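PDB 4QTO: betaine aldehyde dehydrogenase from Staphylococcus aureus subsp. aureus COL, which catalyses the NAD-dependent oxidation of betaine aldehyde to glycine betaine, as a member of the aldehyde dehydrogenase family. Local coordinates for residues Lys106-His110 and Leu219-Val223; Val139-Phe143 and Ser188-Pro193. All blocks are in the same frame, centred on the assembly; numbering follows the deposited sequence. Where two conformers were deposited one is given.

Overall arrangement
Both contacts lie among the helices packed against the Rossmann-type sheet, on the same side of the chain's centre, with their own centres about 13 Å apart. Contact 2 (139-143 with 188-193) is nested in the sequence between the two halves of contact 1 (106-110 with 219-223). They adjoin through apolar atoms: Met220 SD lies 3.7 Å from Ile191 CG2, and Ile107 CG1 lies 4.1 Å from Phe140 CD2. Contact 1 is partly buried, about 21 Å from the chain centre, whereas contact 2 is fully buried at about 13 Å. The side chain of Glu222 is about 7 Å from a bound PEG, and that of Trp189 about 12 Å from one.

Contact 1. Residues Lys106-His110 and Leu219-Val223; sequences KIKEH and LMEEV
Lys106 and Glu222 form a salt bridge in the helical layer beside the Rossmann-type sheet of this aldehyde dehydrogenase, in a partly buried contact where the C-terminal ends of helix 93-109 and helix 211-223 meet. Lys106 NZ donates to Glu222 OE1 over 2.9 Å, meeting the anti side of the carboxylate 16° out of its plane. The lysine runs extended through chi3 and bends only at chi4 (-70°), which turns the ammonium toward the acid. Its methylenes pack on the way: CD makes a van der Waals contact of 3.6 Å with the backbone carbonyl O of Leu219, and CE makes an apolar one of 3.6 Å with CG2 of Val223, the two side chains lying alongside each other and pointing opposite ways.

Next to the salt bridge, Leu219 CD2 meets the imidazole of His110 obliquely, 3.6 Å from CD2 of the ring. Ile107 CD1 adds a looser apolar contact to Leu219 CD1, and Ile107 also packs on Ile136 and Phe140 of helix 126-146. His110 is the first residue to leave helical geometry after helix 93-109 and the N-cap residue of helix 111-122; CG of Glu109 lies above one face of its ring, toward the rim. A water bridges His110 and Glu222, so that Glu222 OE1 accepts from both this water and the ammonium, an arrangement that would be expected to stabilise its negative charge. The water lies in the imidazole plane at the ring edge, 2.7 Å from His110 NE2, and donates to Glu222 OE1 over another 2.7 Å.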
ATOM      1  N   LYS A 106      25.057  -2.633  17.556  1.00 10.56           N
ATOM      2  CA  LYS A 106      25.628  -3.328  18.730  1.00 10.40           C
ATOM      3  C   LYS A 106      25.637  -4.847  18.551  1.00 10.88           C
ATOM      4  O   LYS A 106      26.583  -5.499  18.974  1.00 10.68           O
ATOM      5  CB  LYS A 106      24.891  -2.906  19.994  1.00 11.41           C
ATOM      6  CG  LYS A 106      25.324  -1.498  20.399  1.00 13.14           C
ATOM      7  CD  LYS A 106      24.557  -0.995  21.583  1.00 13.88           C
ATOM      8  CE  LYS A 106      24.982   0.412  21.982  1.00 13.31           C
ATOM      9  NZ  LYS A 106      26.335   0.551  22.588  1.00 13.38           N
ATOM     10  N   ILE A 107      24.617  -5.395  17.882  1.00 11.02           N
ATOM     11  CA  ILE A 107      24.599  -6.839  17.635  1.00 11.44           C
ATOM     12  C   ILE A 107      25.794  -7.231  16.760  1.00 11.75           C
ATOM     13  O   ILE A 107      26.513  -8.174  17.084  1.00 12.19           O
ATOM     14  CB  ILE A 107      23.293  -7.290  16.945  1.00 12.27           C
ATOM     15  CG1 ILE A 107      22.074  -6.980  17.828  1.00 12.84           C
ATOM     16  CG2 ILE A 107      23.375  -8.755  16.578  1.00 13.81           C
ATOM     17  CD1 ILE A 107      22.009  -7.678  19.144  1.00 13.42           C
ATOM     18  N   LYS A 108      26.045  -6.464  15.707  1.00 12.20           N
ATOM     19  CA  LYS A 108      27.188  -6.739  14.839  1.00 13.73           C
ATOM     20  C   LYS A 108      28.518  -6.531  15.564  1.00 12.38           C
ATOM     21  O   LYS A 108      29.435  -7.372  15.457  1.00 13.75           O
ATOM     22  CB  LYS A 108      27.121  -5.899  13.576  1.00 15.55           C
ATOM     23  CG  LYS A 108      28.274  -6.190  12.623  1.00 19.68           C
ATOM     24  CD  LYS A 108      28.155  -5.373  11.350  1.00 25.07           C
ATOM     25  CE  LYS A 108      26.979  -5.819  10.520  1.00 30.37           C
ATOM     26  NZ  LYS A 108      26.914  -7.272  10.290  1.00 41.04           N
ATOM     27  N   GLU A 109      28.628  -5.480  16.374  1.00 11.23           N
ATOM     28  CA  GLU A 109      29.829  -5.209  17.140  1.00 13.06           C
ATOM     29  C   GLU A 109      30.185  -6.377  18.056  1.00 12.85           C
ATOM     30  O   GLU A 109      31.359  -6.735  18.183  1.00 14.31           O
ATOM     31  CB  GLU A 109      29.612  -3.942  17.991  1.00 14.39           C
ATOM     32  CG  GLU A 109      30.724  -3.611  18.939  1.00 16.83           C
ATOM     33  CD  GLU A 109      30.430  -2.371  19.789  1.00 20.08           C
ATOM     34  OE1 GLU A 109      29.313  -1.807  19.676  1.00 19.50           O
ATOM     35  OE2 GLU A 109      31.357  -1.973  20.560  1.00 21.83           O
ATOM     36  N   HIS A 110      29.169  -6.976  18.651  1.00 12.09           N
ATOM     37  CA  HIS A 110      29.337  -8.066  19.612  1.00 12.69           C
ATOM     38  C   HIS A 110      29.021  -9.451  19.077  1.00 13.59           C
ATOM     39  O   HIS A 110      28.749 -10.367  19.862  1.00 14.84           O
ATOM     40  CB  HIS A 110      28.496  -7.774  20.863  1.00 12.82           C
ATOM     41  CG  HIS A 110      28.902  -6.536  21.577  1.00 12.60           C
ATOM     42  ND1 HIS A 110      30.047  -6.471  22.344  1.00 15.63           N
ATOM     43  CD2 HIS A 110      28.351  -5.303  21.622  1.00 12.50           C
ATOM     44  CE1 HIS A 110      30.176  -5.246  22.828  1.00 15.19           C
ATOM     45  NE2 HIS A 110      29.149  -4.532  22.429  1.00 15.00           N
ATOM     46  N   LEU A 219      22.753  -4.255  26.145  1.00 10.33           N
ATOM     47  CA  LEU A 219      23.033  -3.444  24.949  1.00 10.14           C
ATOM     48  C   LEU A 219      21.958  -2.382  24.680  1.00  9.85           C
ATOM     49  O   LEU A 219      22.267  -1.251  24.295  1.00 10.62           O
ATOM     50  CB  LEU A 219      23.242  -4.345  23.723  1.00 10.10           C
ATOM     51  CG  LEU A 219      24.392  -5.341  23.825  1.00 11.31           C
ATOM     52  CD1 LEU A 219      24.414  -6.261  22.616  1.00 11.69           C
ATOM     53  CD2 LEU A 219      25.735  -4.628  23.972  1.00 12.06           C
ATOM     54  N   MET A 220      20.692  -2.755  24.858  1.00  9.57           N
ATOM     55  CA  MET A 220      19.600  -1.780  24.700  1.00  9.87           C
ATOM     56  C   MET A 220      19.709  -0.643  25.713  1.00 10.31           C
ATOM     57  O   MET A 220      19.486   0.529  25.386  1.00  9.88           O
ATOM     58  CB  MET A 220      18.248  -2.459  24.787  1.00 10.61           C
ATOM     59  CG  MET A 220      18.011  -3.331  23.567  1.00 10.52           C
ATOM     60  SD  MET A 220      16.292  -3.906  23.464  1.00 14.75           S
ATOM     61  CE  MET A 220      16.324  -5.096  24.742  1.00 13.11           C
ATOM     62  N   GLU A 221      20.058  -0.975  26.940  1.00 10.97           N
ATOM     63  CA  GLU A 221      20.276   0.072  27.950  1.00 11.44           C
ATOM     64  C   GLU A 221      21.374   1.057  27.530  1.00 11.86           C
ATOM     65  O   GLU A 221      21.251   2.257  27.758  1.00 12.12           O
ATOM     66  CB  GLU A 221      20.609  -0.549  29.310  1.00 12.36           C
ATOM     67  CG  GLU A 221      20.894   0.502  30.392  1.00 13.22           C
ATOM     68  CD  GLU A 221      21.118  -0.109  31.757  1.00 14.44           C
ATOM     69  OE1 GLU A 221      21.857  -1.116  31.840  1.00 14.84           O
ATOM     70  OE2 GLU A 221      20.558   0.475  32.758  1.00 15.79           O
ATOM     71  N   GLU A 222      22.431   0.559  26.892  1.00 11.55           N
ATOM     72  CA  GLU A 222      23.517   1.410  26.395  1.00 11.51           C
ATOM     73  C   GLU A 222      23.032   2.403  25.331  1.00 11.43           C
ATOM     74  O   GLU A 222      23.529   3.515  25.252  1.00 11.93           O
ATOM     75  CB  GLU A 222      24.624   0.553  25.784  1.00 12.09           C
ATOM     76  CG  GLU A 222      25.377  -0.327  26.751  1.00 13.71           C
ATOM     77  CD  GLU A 222      26.365  -1.272  26.065  1.00 14.87           C
ATOM     78  OE1 GLU A 222      26.544  -1.200  24.834  1.00 16.37           O
ATOM     79  OE2 GLU A 222      27.007  -2.057  26.788  1.00 19.55           O
ATOM     80  N   VAL A 223      22.100   1.967  24.496  1.00 11.06           N
ATOM     81  CA  VAL A 223      21.496   2.843  23.480  1.00 11.26           C
ATOM     82  C   VAL A 223      20.672   3.925  24.145  1.00 11.55           C
ATOM     83  O   VAL A 223      20.748   5.104  23.776  1.00 11.97           O
ATOM     84  CB  VAL A 223      20.624   2.017  22.511  1.00 10.80           C
ATOM     85  CG1 VAL A 223      19.847   2.929  21.594  1.00 11.30           C
ATOM     86  CG2 VAL A 223      21.485   1.048  21.709  1.00 10.88           C
TER
HETATM   87  O   HOH W   1      28.630  -2.026  23.372  1.00 18.77           O

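Contact 2. Residues Val139-Phe143 and Ser188-Pro193; sequences VFMYF and SWKIAP
Segments 139-143 of helix 126-146 and 188-193 of helix 183-197 run nearly parallel, their axes crossing at -25° with a closest approach of 9.0 Å. The second is kinked at Pro193, whose N has no bond to the preceding turn. The CA atoms come nearest at Phe140 and Ala192, 5.5 Å apart, where the small methyl lets the backbones approach. Ala192 CB touches both phenylalanines, lying 3.6 Å from CD2 of Phe143 and 3.7 Å from CD1 of Phe140. With CG anti to its carbonyl carbon (chi1 -75°), Phe140 carries its ring across the neighbouring helix, where CE2 meets Ser188 CB at 3.5 Å and Ile191 CG2 sits at the ring edge in plane. Phe143 is sandwiched: Pro193 CD lies over the centre of one face in a CH-pi contact, 4.0 Å from the ring centroid and 12° off its normal, and Tyr142 CD2 lies over the opposite face. Val139 spreads its branches, CG1 against the backbone O of Ser188 and CG2 against Trp189 CD1. Ser188 OG is hydrogen-bonded to the carbonyl O of Leu185 in its own helix. This is apolar packing of near-parallel helices beside the Rossmann-type sheet of the aldehyde dehydrogenase fold.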
ATOM      1  N   VAL A 139      17.414  -8.215  11.193  1.00  8.17           N
ATOM      2  CA  VAL A 139      16.071  -7.988  11.702  1.00  9.10           C
ATOM      3  C   VAL A 139      15.943  -6.586  12.299  1.00  8.61           C
ATOM      4  O   VAL A 139      15.043  -5.798  11.991  1.00  8.81           O
ATOM      5  CB  VAL A 139      15.703  -9.069  12.730  1.00  9.75           C
ATOM      6  CG1 VAL A 139      14.441  -8.705  13.534  1.00 10.56           C
ATOM      7  CG2 VAL A 139      15.519 -10.409  12.050  1.00 11.01           C
ATOM      8  N   PHE A 140      16.860  -6.251  13.193  1.00  8.74           N
ATOM      9  CA  PHE A 140      16.848  -4.917  13.768  1.00  8.25           C
ATOM     10  C   PHE A 140      16.994  -3.839  12.686  1.00  8.71           C
ATOM     11  O   PHE A 140      16.308  -2.828  12.733  1.00  8.77           O
ATOM     12  CB  PHE A 140      17.891  -4.707  14.890  1.00  9.23           C
ATOM     13  CG  PHE A 140      17.522  -5.362  16.215  1.00  9.24           C
ATOM     14  CD1 PHE A 140      16.593  -4.767  17.042  1.00 10.46           C
ATOM     15  CD2 PHE A 140      18.153  -6.503  16.650  1.00 10.40           C
ATOM     16  CE1 PHE A 140      16.244  -5.331  18.266  1.00 10.82           C
ATOM     17  CE2 PHE A 140      17.808  -7.067  17.888  1.00 10.98           C
ATOM     18  CZ  PHE A 140      16.859  -6.476  18.693  1.00 10.24           C
ATOM     19  N   MET A 141      17.883  -4.065  11.720  0.50  7.96           N
ATOM     20  CA  MET A 141      18.103  -3.047  10.681  0.50  7.85           C
ATOM     21  C   MET A 141      16.864  -2.865   9.822  0.50  7.95           C
ATOM     22  O   MET A 141      16.530  -1.734   9.454  0.50  8.25           O
ATOM     23  CB  MET A 141      19.299  -3.374   9.803  0.50  7.88           C
ATOM     24  CG  MET A 141      19.745  -2.193   8.951  0.50  7.89           C
ATOM     25  SD  MET A 141      20.372  -0.809   9.928  0.50  8.02           S
ATOM     26  CE  MET A 141      21.847  -1.639  10.576  0.50  8.27           C
ATOM     27  N   TYR A 142      16.165  -3.960   9.525  1.00  8.38           N
ATOM     28  CA  TYR A 142      14.942  -3.908   8.727  1.00  8.94           C
ATOM     29  C   TYR A 142      13.861  -3.057   9.408  1.00  8.13           C
ATOM     30  O   TYR A 142      13.316  -2.129   8.800  1.00  8.47           O
ATOM     31  CB  TYR A 142      14.381  -5.322   8.482  1.00  8.65           C
ATOM     32  CG  TYR A 142      13.043  -5.309   7.760  1.00  8.75           C
ATOM     33  CD1 TYR A 142      12.977  -5.186   6.369  1.00  9.47           C
ATOM     34  CD2 TYR A 142      11.837  -5.396   8.472  1.00  8.48           C
ATOM     35  CE1 TYR A 142      11.743  -5.169   5.708  1.00  9.47           C
ATOM     36  CE2 TYR A 142      10.630  -5.346   7.826  1.00  9.61           C
ATOM     37  CZ  TYR A 142      10.581  -5.243   6.454  1.00  9.06           C
ATOM     38  OH  TYR A 142       9.352  -5.237   5.815  1.00 10.47           O
ATOM     39  N   PHE A 143      13.597  -3.349  10.685  1.00  8.13           N
ATOM     40  CA  PHE A 143      12.596  -2.612  11.442  1.00  8.83           C
ATOM     41  C   PHE A 143      13.000  -1.157  11.707  1.00  9.08           C
ATOM     42  O   PHE A 143      12.141  -0.284  11.728  1.00  9.00           O
ATOM     43  CB  PHE A 143      12.188  -3.361  12.707  1.00  9.08           C
ATOM     44  CG  PHE A 143      11.296  -4.520  12.405  1.00  9.33           C
ATOM     45  CD1 PHE A 143      10.004  -4.306  11.971  1.00 10.03           C
ATOM     46  CD2 PHE A 143      11.752  -5.834  12.482  1.00  9.94           C
ATOM     47  CE1 PHE A 143       9.163  -5.368  11.634  1.00 11.52           C
ATOM     48  CE2 PHE A 143      10.923  -6.884  12.170  1.00 10.66           C
ATOM     49  CZ  PHE A 143       9.622  -6.660  11.745  1.00 11.28           C
ATOM     50  N   SER A 188      14.559 -10.889  19.037  1.00 10.29           N
ATOM     51  CA  SER A 188      14.694  -9.781  18.065  1.00  9.52           C
ATOM     52  C   SER A 188      13.425  -9.585  17.248  1.00  9.74           C
ATOM     53  O   SER A 188      13.038  -8.466  16.904  1.00  8.73           O
ATOM     54  CB  SER A 188      15.900  -9.935  17.133  1.00  9.82           C
ATOM     55  OG  SER A 188      15.738 -10.950  16.130  1.00  9.99           O
ATOM     56  N   TRP A 189      12.758 -10.686  16.906  1.00  8.16           N
ATOM     57  CA  TRP A 189      11.527 -10.607  16.112  1.00  8.74           C
ATOM     58  C   TRP A 189      10.394  -9.854  16.810  1.00  9.05           C
ATOM     59  O   TRP A 189       9.513  -9.297  16.156  1.00  9.44           O
ATOM     60  CB  TRP A 189      11.036 -12.017  15.762  1.00  8.37           C
ATOM     61  CG  TRP A 189      11.863 -12.798  14.771  1.00  9.75           C
ATOM     62  CD1 TRP A 189      13.144 -12.567  14.383  1.00 10.02           C
ATOM     63  CD2 TRP A 189      11.477 -14.037  14.151  1.00  9.74           C
ATOM     64  NE1 TRP A 189      13.550 -13.549  13.508  1.00 10.41           N
ATOM     65  CE2 TRP A 189      12.527 -14.446  13.339  1.00 10.51           C
ATOM     66  CE3 TRP A 189      10.299 -14.799  14.175  1.00 12.07           C
ATOM     67  CZ2 TRP A 189      12.473 -15.619  12.590  1.00 12.21           C
ATOM     68  CZ3 TRP A 189      10.240 -15.956  13.397  1.00 13.37           C
ATOM     69  CH2 TRP A 189      11.318 -16.335  12.628  1.00 12.83           C
ATOM     70  N   LYS A 190      10.418  -9.875  18.130  1.00  8.47           N
ATOM     71  CA  LYS A 190       9.449  -9.203  18.958  1.00  8.44           C
ATOM     72  C   LYS A 190       9.895  -7.798  19.383  1.00  9.40           C
ATOM     73  O   LYS A 190       9.120  -6.831  19.273  1.00  8.87           O
ATOM     74  CB  LYS A 190       9.121 -10.072  20.193  1.00  9.08           C
ATOM     75  CG  LYS A 190       8.642 -11.489  19.854  1.00  9.87           C
ATOM     76  CD  LYS A 190       8.170 -12.218  21.087  1.00 10.55           C
ATOM     77  CE  LYS A 190       7.862 -13.686  20.864  1.00 11.73           C
ATOM     78  NZ  LYS A 190       6.795 -13.917  19.880  1.00 12.67           N
ATOM     79  N   ILE A 191      11.150  -7.659  19.827  1.00  8.25           N
ATOM     80  CA  ILE A 191      11.633  -6.381  20.314  1.00  8.53           C
ATOM     81  C   ILE A 191      11.689  -5.354  19.208  1.00  8.31           C
ATOM     82  O   ILE A 191      11.277  -4.190  19.399  1.00  8.56           O
ATOM     83  CB  ILE A 191      13.050  -6.520  20.903  1.00  9.02           C
ATOM     84  CG1 ILE A 191      12.996  -7.331  22.205  1.00 11.09           C
ATOM     85  CG2 ILE A 191      13.659  -5.177  21.198  1.00  9.26           C
ATOM     86  CD1 ILE A 191      14.358  -7.829  22.618  1.00 11.60           C
ATOM     87  N   ALA A 192      12.198  -5.748  18.042  1.00  7.44           N
ATOM     88  CA  ALA A 192      12.439  -4.760  16.989  1.00  8.30           C
ATOM     89  C   ALA A 192      11.185  -3.998  16.578  1.00  7.99           C
ATOM     90  O   ALA A 192      11.195  -2.750  16.549  1.00  8.36           O
ATOM     91  CB  ALA A 192      13.139  -5.384  15.806  1.00  8.23           C
ATOM     92  N   PRO A 193      10.075  -4.693  16.249  1.00  8.14           N
ATOM     93  CA  PRO A 193       8.881  -3.917  15.893  1.00  8.31           C
ATOM     94  C   PRO A 193       8.257  -3.197  17.061  1.00  8.83           C
ATOM     95  O   PRO A 193       7.698  -2.126  16.889  1.00  7.72           O
ATOM     96  CB  PRO A 193       7.933  -4.978  15.313  1.00  9.09           C
ATOM     97  CG  PRO A 193       8.388  -6.269  15.940  1.00  8.82           C
ATOM     98  CD  PRO A 193       9.887  -6.129  15.972  1.00  8.86           C
TER